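PDB 3IEE: putative exported protein from Bacteroides fragilis NCTC 9343, which is of unknown function but, as an all-helical putative exported protein with a lipoprotein-type signal, is probably attached to the cell envelope. Local coordinates for residues 33-41 with 97-105; 233-244 with 260-269. All coordinates share one frame; numbering follows the deposited sequence.

Contact 1: residues 33-41 with 97-105; sequences SLGVLKDMV and YTGLFQART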
ATOM      1  N   SER A  33       1.036  -7.097   8.844  1.00 12.50           N
ATOM      2  CA  SER A  33       0.132  -6.125   8.214  1.00 13.86           C
ATOM      3  C   SER A  33       0.444  -5.907   6.741  1.00 14.55           C
ATOM      4  O   SER A  33      -0.474  -5.826   5.909  1.00 16.27           O
ATOM      5  CB  SER A  33       0.152  -4.753   8.905  1.00 10.73           C
ATOM      6  OG  SER A  33      -0.367  -4.760  10.237  1.00 13.37           O
ATOM      7  N   LEU A  34       1.729  -5.832   6.406  1.00 14.75           N
ATOM      8  CA  LEU A  34       2.150  -5.608   5.031  1.00 16.14           C
ATOM      9  C   LEU A  34       1.616  -6.730   4.156  1.00 15.74           C
ATOM     10  O   LEU A  34       1.080  -6.496   3.087  1.00 15.25           O
ATOM     11  CB  LEU A  34       3.685  -5.559   4.949  1.00 17.66           C
ATOM     12  CG  LEU A  34       4.305  -5.228   3.564  1.00 21.12           C
ATOM     13  CD1 LEU A  34       3.973  -3.817   3.159  1.00 23.37           C
ATOM     14  CD2 LEU A  34       5.855  -5.395   3.595  1.00 23.14           C
ATOM     15  N   GLY A  35       1.787  -7.956   4.614  1.00 15.30           N
ATOM     16  CA  GLY A  35       1.295  -9.126   3.869  1.00 16.35           C
ATOM     17  C   GLY A  35      -0.215  -9.220   3.763  1.00 13.93           C
ATOM     18  O   GLY A  35      -0.789  -9.512   2.700  1.00 16.36           O
ATOM     19  N   VAL A  36      -0.880  -8.940   4.868  1.00 12.97           N
ATOM     20  CA  VAL A  36      -2.337  -8.986   4.952  1.00 14.04           C
ATOM     21  C   VAL A  36      -2.960  -7.939   4.053  1.00 14.17           C
ATOM     22  O   VAL A  36      -3.907  -8.202   3.291  1.00 14.57           O
ATOM     23  CB  VAL A  36      -2.875  -8.802   6.396  1.00 12.61           C
ATOM     24  CG1 VAL A  36      -4.367  -8.566   6.357  1.00 12.77           C
ATOM     25  CG2 VAL A  36      -2.535 -10.035   7.286  1.00 14.15           C
ATOM     26  N   LEU A  37      -2.436  -6.724   4.119  1.00 14.09           N
ATOM     27  CA  LEU A  37      -3.013  -5.653   3.314  1.00 15.19           C
ATOM     28  C   LEU A  37      -2.720  -5.804   1.813  1.00 14.22           C
ATOM     29  O   LEU A  37      -3.493  -5.370   0.957  1.00 13.89           O
ATOM     30  CB  LEU A  37      -2.486  -4.327   3.865  1.00 12.93           C
ATOM     31  CG  LEU A  37      -3.033  -4.036   5.266  1.00 11.80           C
ATOM     32  CD1 LEU A  37      -2.269  -2.874   5.914  1.00 13.90           C
ATOM     33  CD2 LEU A  37      -4.536  -3.723   5.248  1.00 12.82           C
ATOM     34  N   LYS A  38      -1.577  -6.384   1.505  1.00 14.26           N
ATOM     35  CA  LYS A  38      -1.244  -6.772   0.119  1.00 17.82           C
ATOM     36  C   LYS A  38      -2.297  -7.729  -0.406  1.00 18.01           C
ATOM     37  O   LYS A  38      -2.766  -7.559  -1.530  1.00 19.69           O
ATOM     38  CB  LYS A  38       0.173  -7.349   0.046  1.00 16.63           C
ATOM     39  CG  LYS A  38       0.528  -7.905  -1.300  1.00 24.17           C
ATOM     40  CD  LYS A  38       1.923  -8.445  -1.366  1.00 29.38           C
ATOM     41  CE  LYS A  38       2.204  -9.041  -2.745  1.00 35.26           C
ATOM     42  NZ  LYS A  38       3.296 -10.052  -2.640  1.00 37.86           N
ATOM     43  N   ASP A  39      -2.679  -8.701   0.417  1.00 17.70           N
ATOM     44  CA  ASP A  39      -3.614  -9.755   0.056  1.00 19.78           C
ATOM     45  C   ASP A  39      -5.066  -9.281   0.001  1.00 17.28           C
ATOM     46  O   ASP A  39      -5.829  -9.715  -0.876  1.00 18.64           O
ATOM     47  CB  ASP A  39      -3.537 -10.874   1.107  1.00 22.60           C
ATOM     48  CG  ASP A  39      -3.481 -12.236   0.525  1.00 31.18           C
ATOM     49  OD1 ASP A  39      -3.010 -12.368  -0.617  1.00 35.57           O
ATOM     50  OD2 ASP A  39      -3.904 -13.205   1.234  1.00 38.13           O
HETATM   51  N   MSE A  40      -5.456  -8.423   0.948  1.00 14.93           N
HETATM   52  CA  MSE A  40      -6.835  -7.967   1.146  1.00 16.43           C
HETATM   53  C   MSE A  40      -7.260  -6.834   0.231  1.00 16.89           C
HETATM   54  O   MSE A  40      -8.450  -6.715  -0.031  1.00 17.21           O
HETATM   55  CB  MSE A  40      -7.100  -7.550   2.587  1.00 15.47           C
HETATM   56  CG  MSE A  40      -7.024  -8.699   3.562  1.00 18.60           C
HETATM   57 SE   MSE A  40      -8.459 -10.021   3.217  0.75 22.66          SE
HETATM   58  CE  MSE A  40      -7.526 -11.319   2.080  1.00 21.00           C
ATOM     59  N   VAL A  41      -6.307  -5.997  -0.171  1.00 14.97           N
ATOM     60  CA  VAL A  41      -6.524  -5.003  -1.225  1.00 14.52           C
ATOM     61  C   VAL A  41      -5.489  -5.211  -2.322  1.00 16.90           C
ATOM     62  O   VAL A  41      -4.421  -4.601  -2.301  1.00 17.69           O
ATOM     63  CB  VAL A  41      -6.482  -3.558  -0.700  1.00 15.62           C
ATOM     64  CG1 VAL A  41      -6.967  -2.589  -1.820  1.00 17.22           C
ATOM     65  CG2 VAL A  41      -7.265  -3.406   0.570  1.00 12.67           C
ATOM     66  N   TYR A  97      -8.967  -2.137  10.510  1.00 11.88           N
ATOM     67  CA  TYR A  97      -9.054  -3.516   9.982  1.00 14.60           C
ATOM     68  C   TYR A  97     -10.499  -3.984   9.902  1.00 13.30           C
ATOM     69  O   TYR A  97     -10.914  -4.605   8.908  1.00 14.14           O
ATOM     70  CB  TYR A  97      -8.211  -4.456  10.824  1.00 14.58           C
ATOM     71  CG  TYR A  97      -6.789  -4.563  10.354  1.00 12.59           C
ATOM     72  CD1 TYR A  97      -6.493  -5.109   9.100  1.00 12.00           C
ATOM     73  CD2 TYR A  97      -5.730  -4.057  11.128  1.00 14.39           C
ATOM     74  CE1 TYR A  97      -5.213  -5.218   8.623  1.00 13.16           C
ATOM     75  CE2 TYR A  97      -4.433  -4.170  10.666  1.00 12.08           C
ATOM     76  CZ  TYR A  97      -4.163  -4.741   9.408  1.00 14.12           C
ATOM     77  OH  TYR A  97      -2.866  -4.860   8.970  1.00 14.24           O
ATOM     78  N   THR A  98     -11.257  -3.700  10.947  1.00 14.27           N
ATOM     79  CA  THR A  98     -12.671  -4.129  10.991  1.00 15.40           C
ATOM     80  C   THR A  98     -13.433  -3.492   9.819  1.00 16.23           C
ATOM     81  O   THR A  98     -14.170  -4.192   9.091  1.00 18.03           O
ATOM     82  CB  THR A  98     -13.318  -3.835  12.352  1.00 18.97           C
ATOM     83  OG1 THR A  98     -12.639  -4.600  13.356  1.00 19.18           O
ATOM     84  CG2 THR A  98     -14.822  -4.224  12.342  1.00 19.07           C
ATOM     85  N   GLY A  99     -13.222  -2.193   9.629  1.00 16.62           N
ATOM     86  CA  GLY A  99     -13.816  -1.448   8.522  1.00 17.87           C
ATOM     87  C   GLY A  99     -13.403  -1.949   7.165  1.00 17.79           C
ATOM     88  O   GLY A  99     -14.222  -2.034   6.228  1.00 18.45           O
ATOM     89  N   LEU A 100     -12.129  -2.291   7.020  1.00 15.26           N
ATOM     90  CA  LEU A 100     -11.628  -2.870   5.790  1.00 15.30           C
ATOM     91  C   LEU A 100     -12.303  -4.203   5.465  1.00 15.71           C
ATOM     92  O   LEU A 100     -12.789  -4.414   4.327  1.00 16.22           O
ATOM     93  CB  LEU A 100     -10.092  -3.072   5.908  1.00 14.43           C
ATOM     94  CG  LEU A 100      -9.463  -3.808   4.721  1.00 18.01           C
ATOM     95  CD1 LEU A 100      -9.843  -3.226   3.355  1.00 22.38           C
ATOM     96  CD2 LEU A 100      -7.967  -3.862   4.880  1.00 18.16           C
ATOM     97  N   PHE A 101     -12.355  -5.099   6.446  1.00 16.76           N
ATOM     98  CA  PHE A 101     -12.904  -6.428   6.207  1.00 15.30           C
ATOM     99  C   PHE A 101     -14.396  -6.294   5.857  1.00 17.72           C
ATOM    100  O   PHE A 101     -14.885  -6.993   4.976  1.00 18.47           O
ATOM    101  CB  PHE A 101     -12.679  -7.378   7.391  1.00 17.46           C
ATOM    102  CG  PHE A 101     -11.231  -7.823   7.567  1.00 16.81           C
ATOM    103  CD1 PHE A 101     -10.522  -8.424   6.534  1.00 22.03           C
ATOM    104  CD2 PHE A 101     -10.614  -7.714   8.803  1.00 16.43           C
ATOM    105  CE1 PHE A 101      -9.179  -8.842   6.734  1.00 19.77           C
ATOM    106  CE2 PHE A 101      -9.315  -8.110   8.994  1.00 19.11           C
ATOM    107  CZ  PHE A 101      -8.583  -8.675   7.966  1.00 20.61           C
ATOM    108  N   GLN A 102     -15.072  -5.338   6.483  1.00 17.23           N
ATOM    109  CA  GLN A 102     -16.519  -5.104   6.229  1.00 19.93           C
ATOM    110  C   GLN A 102     -16.734  -4.545   4.818  1.00 19.41           C
ATOM    111  O   GLN A 102     -17.597  -5.037   4.088  1.00 16.95           O
ATOM    112  CB  GLN A 102     -17.141  -4.172   7.281  1.00 22.24           C
ATOM    113  CG  GLN A 102     -17.435  -4.870   8.637  1.00 27.72           C
ATOM    114  CD  GLN A 102     -18.121  -3.983   9.706  1.00 26.03           C
ATOM    115  OE1 GLN A 102     -18.670  -2.926   9.397  1.00 32.37           O
ATOM    116  NE2 GLN A 102     -18.069  -4.430  10.967  1.00 23.72           N
ATOM    117  N   ALA A 103     -15.932  -3.544   4.430  1.00 18.70           N
ATOM    118  CA  ALA A 103     -16.043  -2.957   3.093  1.00 18.74           C
ATOM    119  C   ALA A 103     -15.753  -3.977   2.009  1.00 18.22           C
ATOM    120  O   ALA A 103     -16.442  -4.004   0.977  1.00 17.98           O
ATOM    121  CB  ALA A 103     -15.179  -1.704   2.937  1.00 15.82           C
ATOM    122  N   ARG A 104     -14.785  -4.858   2.263  1.00 17.99           N
ATOM    123  CA  ARG A 104     -14.389  -5.869   1.304  1.00 17.81           C
ATOM    124  C   ARG A 104     -15.489  -6.931   1.135  1.00 19.16           C
ATOM    125  O   ARG A 104     -15.801  -7.308   0.006  1.00 17.97           O
ATOM    126  CB  ARG A 104     -13.071  -6.484   1.762  1.00 16.03           C
ATOM    127  CG  ARG A 104     -12.489  -7.495   0.831  1.00 17.90           C
ATOM    128  CD  ARG A 104     -11.091  -7.894   1.298  1.00 23.98           C
ATOM    129  NE  ARG A 104     -10.518  -8.907   0.405  1.00 18.82           N
ATOM    130  CZ  ARG A 104     -10.793 -10.193   0.482  1.00 25.26           C
ATOM    131  NH1 ARG A 104     -11.592 -10.637   1.431  1.00 23.89           N
ATOM    132  NH2 ARG A 104     -10.237 -11.036  -0.365  1.00 26.41           N
ATOM    133  N   THR A 105     -16.061  -7.379   2.259  1.00 18.63           N
ATOM    134  CA  THR A 105     -17.221  -8.284   2.273  1.00 18.70           C
ATOM    135  C   THR A 105     -18.346  -7.759   1.416  1.00 16.40           C
ATOM    136  O   THR A 105     -18.849  -8.466   0.523  1.00 18.42           O
ATOM    137  CB  THR A 105     -17.726  -8.514   3.707  1.00 21.71           C
ATOM    138  OG1 THR A 105     -16.660  -9.089   4.465  1.00 22.95           O
ATOM    139  CG2 THR A 105     -18.955  -9.464   3.681  1.00 24.35           C
TER
HETATM  140  O   HOH W   1      -8.162  -9.897  -2.033  1.00 27.29           O
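The selenomethionine side chain of M40 lies across the extended arm of R104 at about a right angle, its SE over one face of the guanidinium, 3.6 Å from R104 CZ. Bends at chi2 and chi3 fold the M40 chain so that the same SE meets the edge of the F101 ring, 3.8 Å from F101 CE1 and in the ring plane (89° off the normal), a Met-aromatic contact. R104, with CG anti to its own N (chi1 -177°), reaches the end of helix 17-40: its NE gives a weak, bent bond to M40 O (3.0 Å), while a water in the guanidinium plane joins R104 NH2 to D39 O. The same NH2 also bonds V70 O, tying loop, helix end and arginine together. Earlier in both segments, L37 CD2 presses on L100 CD2 at a tight 3.5 Å, and the L37 side chain runs across that of Y97 at about a right angle. The Y97 ring turns its hydroxyl edge to S33, OH 2.8 Å from S33 OG, which itself bonds Y29 O. With axes 12.0 Å apart and inclined by 20°, the near-parallel helices are bridged by long side chains, as in the interior of a helical bundle.

Contact 2: residues 233-244 with 260-269; sequences FLSQVETFIKQV and MLTSAFETSI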
ATOM      1  N   PHE A 233      20.673   2.539  -4.713  1.00 11.55           N
ATOM      2  CA  PHE A 233      19.272   2.661  -4.276  1.00 12.40           C
ATOM      3  C   PHE A 233      18.827   4.117  -4.397  1.00 13.01           C
ATOM      4  O   PHE A 233      17.778   4.404  -4.995  1.00 13.33           O
ATOM      5  CB  PHE A 233      19.095   2.166  -2.840  1.00 13.77           C
ATOM      6  CG  PHE A 233      17.732   2.429  -2.261  1.00 10.79           C
ATOM      7  CD1 PHE A 233      16.644   1.639  -2.637  1.00 17.52           C
ATOM      8  CD2 PHE A 233      17.531   3.450  -1.327  1.00 16.88           C
ATOM      9  CE1 PHE A 233      15.382   1.878  -2.123  1.00 19.46           C
ATOM     10  CE2 PHE A 233      16.307   3.662  -0.821  1.00 15.43           C
ATOM     11  CZ  PHE A 233      15.232   2.871  -1.203  1.00 18.71           C
ATOM     12  N   LEU A 234      19.636   5.050  -3.877  1.00 11.97           N
ATOM     13  CA  LEU A 234      19.275   6.472  -3.935  1.00 10.05           C
ATOM     14  C   LEU A 234      19.072   6.960  -5.382  1.00 10.54           C
ATOM     15  O   LEU A 234      18.178   7.750  -5.667  1.00 11.63           O
ATOM     16  CB  LEU A 234      20.341   7.328  -3.261  1.00 10.51           C
ATOM     17  CG  LEU A 234      20.540   7.195  -1.763  1.00 14.01           C
ATOM     18  CD1 LEU A 234      21.453   8.286  -1.200  1.00 10.89           C
ATOM     19  CD2 LEU A 234      19.196   7.180  -1.068  1.00 13.64           C
ATOM     20  N   SER A 235      19.963   6.520  -6.260  0.60 11.43           N
ATOM     21  CA  SER A 235      19.861   6.864  -7.683  0.60 11.86           C
ATOM     22  C   SER A 235      18.558   6.345  -8.279  0.60 11.46           C
ATOM     23  O   SER A 235      17.870   7.057  -9.043  0.60 13.09           O
ATOM     24  CB  SER A 235      21.094   6.339  -8.438  0.60 11.90           C
ATOM     25  OG  SER A 235      21.051   6.713  -9.811  0.60 12.18           O
ATOM     26  N   GLN A 236      18.165   5.154  -7.873  1.00 13.68           N
ATOM     27  CA  GLN A 236      16.922   4.552  -8.350  1.00 13.56           C
ATOM     28  C   GLN A 236      15.667   5.228  -7.794  1.00 14.38           C
ATOM     29  O   GLN A 236      14.630   5.334  -8.479  1.00 13.63           O
ATOM     30  CB  GLN A 236      16.936   3.073  -8.032  1.00 18.61           C
ATOM     31  CG  GLN A 236      17.976   2.433  -8.889  1.00 24.93           C
ATOM     32  CD  GLN A 236      18.089   0.969  -8.650  1.00 34.56           C
ATOM     33  OE1 GLN A 236      17.087   0.263  -8.737  1.00 44.64           O
ATOM     34  NE2 GLN A 236      19.297   0.485  -8.365  1.00 42.03           N
ATOM     35  N   VAL A 237      15.766   5.683  -6.562  1.00 14.32           N
ATOM     36  CA  VAL A 237      14.676   6.467  -5.982  1.00 12.49           C
ATOM     37  C   VAL A 237      14.469   7.747  -6.781  1.00 12.49           C
ATOM     38  O   VAL A 237      13.351   8.127  -7.113  1.00 13.06           O
ATOM     39  CB  VAL A 237      14.899   6.791  -4.490  1.00 13.24           C
ATOM     40  CG1 VAL A 237      13.789   7.752  -4.006  1.00 11.66           C
ATOM     41  CG2 VAL A 237      15.013   5.496  -3.669  1.00 12.79           C
ATOM     42  N   GLU A 238      15.548   8.419  -7.113  1.00 11.22           N
ATOM     43  CA  GLU A 238      15.485   9.618  -7.911  1.00 13.33           C
ATOM     44  C   GLU A 238      14.851   9.348  -9.293  1.00 12.23           C
ATOM     45  O   GLU A 238      13.990  10.108  -9.753  1.00 12.50           O
ATOM     46  CB  GLU A 238      16.857  10.234  -7.987  1.00 16.21           C
ATOM     47  CG  GLU A 238      16.851  11.572  -8.725  1.00 16.16           C
ATOM     48  CD  GLU A 238      17.963  12.500  -8.350  1.00 24.77           C
ATOM     49  OE1 GLU A 238      18.680  12.261  -7.378  1.00 22.29           O
ATOM     50  OE2 GLU A 238      18.126  13.515  -9.067  1.00 30.82           O
ATOM     51  N   THR A 239      15.245   8.248  -9.928  1.00 13.18           N
ATOM     52  CA  THR A 239      14.614   7.829 -11.191  1.00 14.28           C
ATOM     53  C   THR A 239      13.114   7.609 -11.032  1.00 12.72           C
ATOM     54  O   THR A 239      12.298   7.990 -11.892  1.00 13.20           O
ATOM     55  CB  THR A 239      15.297   6.536 -11.677  1.00 17.13           C
ATOM     56  OG1 THR A 239      16.663   6.868 -11.955  1.00 15.65           O
ATOM     57  CG2 THR A 239      14.629   5.923 -12.920  1.00 18.66           C
ATOM     58  N   PHE A 240      12.755   6.982  -9.930  1.00 12.47           N
ATOM     59  CA  PHE A 240      11.346   6.711  -9.627  1.00 11.66           C
ATOM     60  C   PHE A 240      10.542   8.017  -9.471  1.00 10.51           C
ATOM     61  O   PHE A 240       9.462   8.175 -10.044  1.00 12.74           O
ATOM     62  CB  PHE A 240      11.262   5.871  -8.370  1.00 14.38           C
ATOM     63  CG  PHE A 240       9.864   5.563  -7.943  1.00 14.18           C
ATOM     64  CD1 PHE A 240       9.166   6.386  -7.040  1.00 14.11           C
ATOM     65  CD2 PHE A 240       9.262   4.418  -8.381  1.00 13.50           C
ATOM     66  CE1 PHE A 240       7.846   6.047  -6.610  1.00 14.00           C
ATOM     67  CE2 PHE A 240       7.983   4.093  -7.974  1.00 13.34           C
ATOM     68  CZ  PHE A 240       7.288   4.878  -7.090  1.00 14.07           C
ATOM     69  N   ILE A 241      11.093   8.953  -8.705  1.00 12.09           N
ATOM     70  CA  ILE A 241      10.446  10.249  -8.517  1.00 12.85           C
ATOM     71  C   ILE A 241      10.190  10.920  -9.861  1.00 13.14           C
ATOM     72  O   ILE A 241       9.091  11.436 -10.129  1.00 14.11           O
ATOM     73  CB  ILE A 241      11.280  11.166  -7.613  1.00 13.31           C
ATOM     74  CG1 ILE A 241      11.334  10.655  -6.156  1.00 13.31           C
ATOM     75  CG2 ILE A 241      10.799  12.678  -7.698  1.00 12.11           C
ATOM     76  CD1 ILE A 241      12.415  11.356  -5.371  1.00 12.43           C
ATOM     77  N   LYS A 242      11.193  10.906 -10.719  1.00 12.93           N
ATOM     78  CA  LYS A 242      11.089  11.549 -12.032  1.00 13.89           C
ATOM     79  C   LYS A 242      10.026  10.836 -12.918  1.00 13.61           C
ATOM     80  O   LYS A 242       9.268  11.498 -13.647  1.00 14.10           O
ATOM     81  CB  LYS A 242      12.457  11.637 -12.703  1.00 17.56           C
ATOM     82  CG  LYS A 242      13.353  12.661 -11.997  1.00 20.85           C
ATOM     83  CD  LYS A 242      14.725  13.000 -12.668  1.00 26.60           C
ATOM     84  CE  LYS A 242      15.771  11.910 -12.514  1.00 33.36           C
ATOM     85  NZ  LYS A 242      17.192  12.381 -12.771  1.00 37.77           N
ATOM     86  N   GLN A 243       9.982   9.517 -12.855  1.00 13.32           N
ATOM     87  CA  GLN A 243       8.979   8.744 -13.608  1.00 15.27           C
ATOM     88  C   GLN A 243       7.563   9.066 -13.098  1.00 12.61           C
ATOM     89  O   GLN A 243       6.638   9.197 -13.889  1.00 12.28           O
ATOM     90  CB  GLN A 243       9.250   7.251 -13.478  1.00 16.64           C
ATOM     91  CG  GLN A 243      10.455   6.727 -14.264  1.00 18.86           C
ATOM     92  CD  GLN A 243      10.453   5.174 -14.316  1.00 26.58           C
ATOM     93  OE1 GLN A 243       9.739   4.489 -13.550  1.00 31.09           O
ATOM     94  NE2 GLN A 243      11.213   4.627 -15.243  1.00 30.50           N
ATOM     95  N   VAL A 244       7.386   9.187 -11.783  1.00 11.85           N
ATOM     96  CA  VAL A 244       6.050   9.444 -11.241  1.00 10.10           C
ATOM     97  C   VAL A 244       5.629  10.827 -11.714  1.00 10.29           C
ATOM     98  O   VAL A 244       4.494  11.001 -12.135  1.00 12.88           O
ATOM     99  CB  VAL A 244       5.959   9.367  -9.713  1.00 13.37           C
ATOM    100  CG1 VAL A 244       4.526   9.843  -9.211  1.00 12.36           C
ATOM    101  CG2 VAL A 244       6.309   7.953  -9.205  1.00 12.86           C
HETATM  102  N   MSE A 260       5.529   0.077 -15.190  0.70 18.14           N
HETATM  103  CA  MSE A 260       6.811   0.772 -15.288  0.70 15.17           C
HETATM  104  C   MSE A 260       7.258   1.206 -13.887  0.70 16.86           C
HETATM  105  O   MSE A 260       8.420   1.007 -13.483  0.70 18.57           O
HETATM  106  CB  MSE A 260       6.723   2.009 -16.174  0.70 14.42           C
HETATM  107  CG  MSE A 260       8.033   2.690 -16.376  0.70 17.07           C
HETATM  108 SE   MSE A 260       7.755   4.276 -17.512  0.53 22.74          SE
HETATM  109  CE  MSE A 260       6.556   5.305 -16.343  0.70 17.39           C
ATOM    110  N   LEU A 261       6.325   1.813 -13.156  1.00 16.91           N
ATOM    111  CA  LEU A 261       6.646   2.323 -11.818  1.00 16.67           C
ATOM    112  C   LEU A 261       6.978   1.169 -10.846  1.00 15.04           C
ATOM    113  O   LEU A 261       7.928   1.292 -10.055  1.00 18.44           O
ATOM    114  CB  LEU A 261       5.504   3.166 -11.273  1.00 14.72           C
ATOM    115  CG  LEU A 261       5.261   4.499 -11.998  1.00 14.98           C
ATOM    116  CD1 LEU A 261       4.020   5.218 -11.462  1.00 16.49           C
ATOM    117  CD2 LEU A 261       6.469   5.435 -11.925  1.00 15.30           C
ATOM    118  N   THR A 262       6.180   0.089 -10.886  1.00 18.75           N
ATOM    119  CA  THR A 262       6.356  -1.001  -9.912  1.00 19.57           C
ATOM    120  C   THR A 262       7.683  -1.624 -10.249  1.00 18.88           C
ATOM    121  O   THR A 262       8.473  -1.948  -9.385  1.00 20.31           O
ATOM    122  CB  THR A 262       5.242  -2.054  -9.970  1.00 19.63           C
ATOM    123  OG1 THR A 262       5.230  -2.649 -11.259  1.00 27.91           O
ATOM    124  CG2 THR A 262       3.878  -1.476  -9.652  1.00 18.08           C
ATOM    125  N   SER A 263       7.987  -1.735 -11.542  1.00 21.59           N
ATOM    126  CA  SER A 263       9.292  -2.254 -11.943  1.00 23.59           C
ATOM    127  C   SER A 263      10.473  -1.388 -11.490  1.00 23.73           C
ATOM    128  O   SER A 263      11.527  -1.925 -11.112  1.00 23.69           O
ATOM    129  CB  SER A 263       9.331  -2.493 -13.455  1.00 24.34           C
ATOM    130  OG  SER A 263       8.333  -3.468 -13.785  1.00 25.93           O
ATOM    131  N   ALA A 264      10.282  -0.073 -11.499  1.00 23.82           N
ATOM    132  CA  ALA A 264      11.306   0.873 -11.038  1.00 22.66           C
ATOM    133  C   ALA A 264      11.534   0.660  -9.525  1.00 21.36           C
ATOM    134  O   ALA A 264      12.676   0.580  -9.037  1.00 21.86           O
ATOM    135  CB  ALA A 264      10.901   2.299 -11.364  1.00 22.85           C
ATOM    136  N   PHE A 265      10.437   0.455  -8.817  1.00 17.90           N
ATOM    137  CA  PHE A 265      10.479   0.155  -7.391  1.00 19.85           C
ATOM    138  C   PHE A 265      11.223  -1.160  -7.121  1.00 20.16           C
ATOM    139  O   PHE A 265      12.175  -1.212  -6.327  1.00 23.10           O
ATOM    140  CB  PHE A 265       9.051   0.121  -6.846  1.00 21.29           C
ATOM    141  CG  PHE A 265       8.946  -0.481  -5.504  1.00 19.22           C
ATOM    142  CD1 PHE A 265       9.494   0.169  -4.401  1.00 22.57           C
ATOM    143  CD2 PHE A 265       8.370  -1.744  -5.327  1.00 23.28           C
ATOM    144  CE1 PHE A 265       9.429  -0.380  -3.141  1.00 24.26           C
ATOM    145  CE2 PHE A 265       8.285  -2.315  -4.023  1.00 24.50           C
ATOM    146  CZ  PHE A 265       8.840  -1.637  -2.948  1.00 25.61           C
ATOM    147  N   GLU A 266      10.802  -2.224  -7.796  1.00 22.71           N
ATOM    148  CA  GLU A 266      11.413  -3.545  -7.593  1.00 24.93           C
ATOM    149  C   GLU A 266      12.905  -3.546  -7.874  1.00 25.01           C
ATOM    150  O   GLU A 266      13.667  -4.198  -7.157  1.00 25.77           O
ATOM    151  CB  GLU A 266      10.725  -4.581  -8.483  1.00 25.50           C
ATOM    152  CG  GLU A 266       9.295  -4.861  -8.114  1.00 27.75           C
ATOM    153  CD  GLU A 266       9.137  -5.697  -6.853  1.00 36.13           C
ATOM    154  OE1 GLU A 266      10.070  -6.473  -6.517  1.00 38.10           O
ATOM    155  OE2 GLU A 266       8.074  -5.568  -6.191  1.00 42.32           O
ATOM    156  N   THR A 267      13.337  -2.813  -8.901  1.00 25.29           N
ATOM    157  CA  THR A 267      14.750  -2.755  -9.212  1.00 27.89           C
ATOM    158  C   THR A 267      15.514  -2.042  -8.091  1.00 29.84           C
ATOM    159  O   THR A 267      16.649  -2.387  -7.796  1.00 30.14           O
ATOM    160  CB  THR A 267      15.001  -2.081 -10.575  1.00 29.90           C
ATOM    161  OG1 THR A 267      14.437  -0.767 -10.572  1.00 40.30           O
ATOM    162  CG2 THR A 267      14.356  -2.863 -11.655  1.00 22.14           C
ATOM    163  N   SER A 268      14.887  -1.063  -7.441  1.00 27.77           N
ATOM    164  CA  SER A 268      15.600  -0.275  -6.411  1.00 28.03           C
ATOM    165  C   SER A 268      15.919  -1.140  -5.203  1.00 29.66           C
ATOM    166  O   SER A 268      16.960  -0.961  -4.573  1.00 28.81           O
ATOM    167  CB  SER A 268      14.786   0.947  -5.978  1.00 26.86           C
ATOM    168  OG  SER A 268      13.719   0.549  -5.150  1.00 28.20           O
ATOM    169  N   ILE A 269      15.022  -2.054  -4.874  1.00 29.47           N
ATOM    170  CA  ILE A 269      15.187  -2.866  -3.655  1.00 36.16           C
ATOM    171  C   ILE A 269      15.945  -4.203  -3.900  1.00 40.51           C
ATOM    172  O   ILE A 269      16.100  -5.005  -2.980  1.00 43.68           O
ATOM    173  CB  ILE A 269      13.836  -3.088  -2.925  1.00 35.54           C
ATOM    174  CG1 ILE A 269      12.850  -3.899  -3.781  1.00 37.48           C
ATOM    175  CG2 ILE A 269      13.231  -1.748  -2.511  1.00 35.07           C
ATOM    176  CD1 ILE A 269      11.598  -4.329  -3.024  1.00 36.05           C
TER
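F240 and Q243 of helix 224-247 close on the A264 methyl of helix 255-268, where the CA atoms of F240 and A264 are 6.0 Å apart. The F240 ring, swung out by a CG anti to the backbone N (chi1 178°), points its edge at the other helix: CE2 is 3.5 Å from L261 O, near the ring plane, and CD2 lies against A264 CB. V244 CG2 sits over one face of this ring, toward its rim, and also meets L261 CD2 at 3.7 Å, the V244 and L261 side chains crossing at about a right angle. L261 CD2 is pressed by Q243 CB as well, and L186 of helix 169-189 packs on the same leucine. One end of the buried side is filled by F233, whose CD1 edge faces S268 O at 3.3 Å. S268 OG, placed between N and carbonyl carbon (chi1 75°), gives its proton to F265 O, 2.6 Å away, in the carbonyl plane on a lone pair.

The outer side is looser and more polar. There the extended Q243 brings its OE1 to 3.3 Å from A264 CB, and its amide runs obliquely along M260, modelled in two conformations. Q236 CB packs on S268 CB at 3.7 Å; the orientation of the Q236 amide, near T267, is doubtful. T267 OG1 turns back to A264 O within its own helix. Joined by a short connection, with axes 9.2 Å apart and 170° between their directions, the helices form an antiparallel helical hairpin, packed by its inner side on helices 169-189 and 197-215 in a helical bundle.

Contact 1 and contact 2 belong to different parts of this elongated, all-helical chain: residues 33-41 and 97-105 lie within the DUF6845 range, residues 233-244 and 260-269 within the DUF3829-like C-terminal range. Their centres are 26 Å apart, on opposite sides of the chain's centre, and their nearest atoms, about 7 Å apart, do not touch. Contact 1, 11 Å from that centre, is the more buried and joins near-parallel helices; contact 2, at 16 Å, pairs antiparallel neighbours and is partly exposed. No active site is known. A bound 1,2-ethanediol, probably from the crystallisation liquor, sits about 4 Å from the V41 side chain at contact 1.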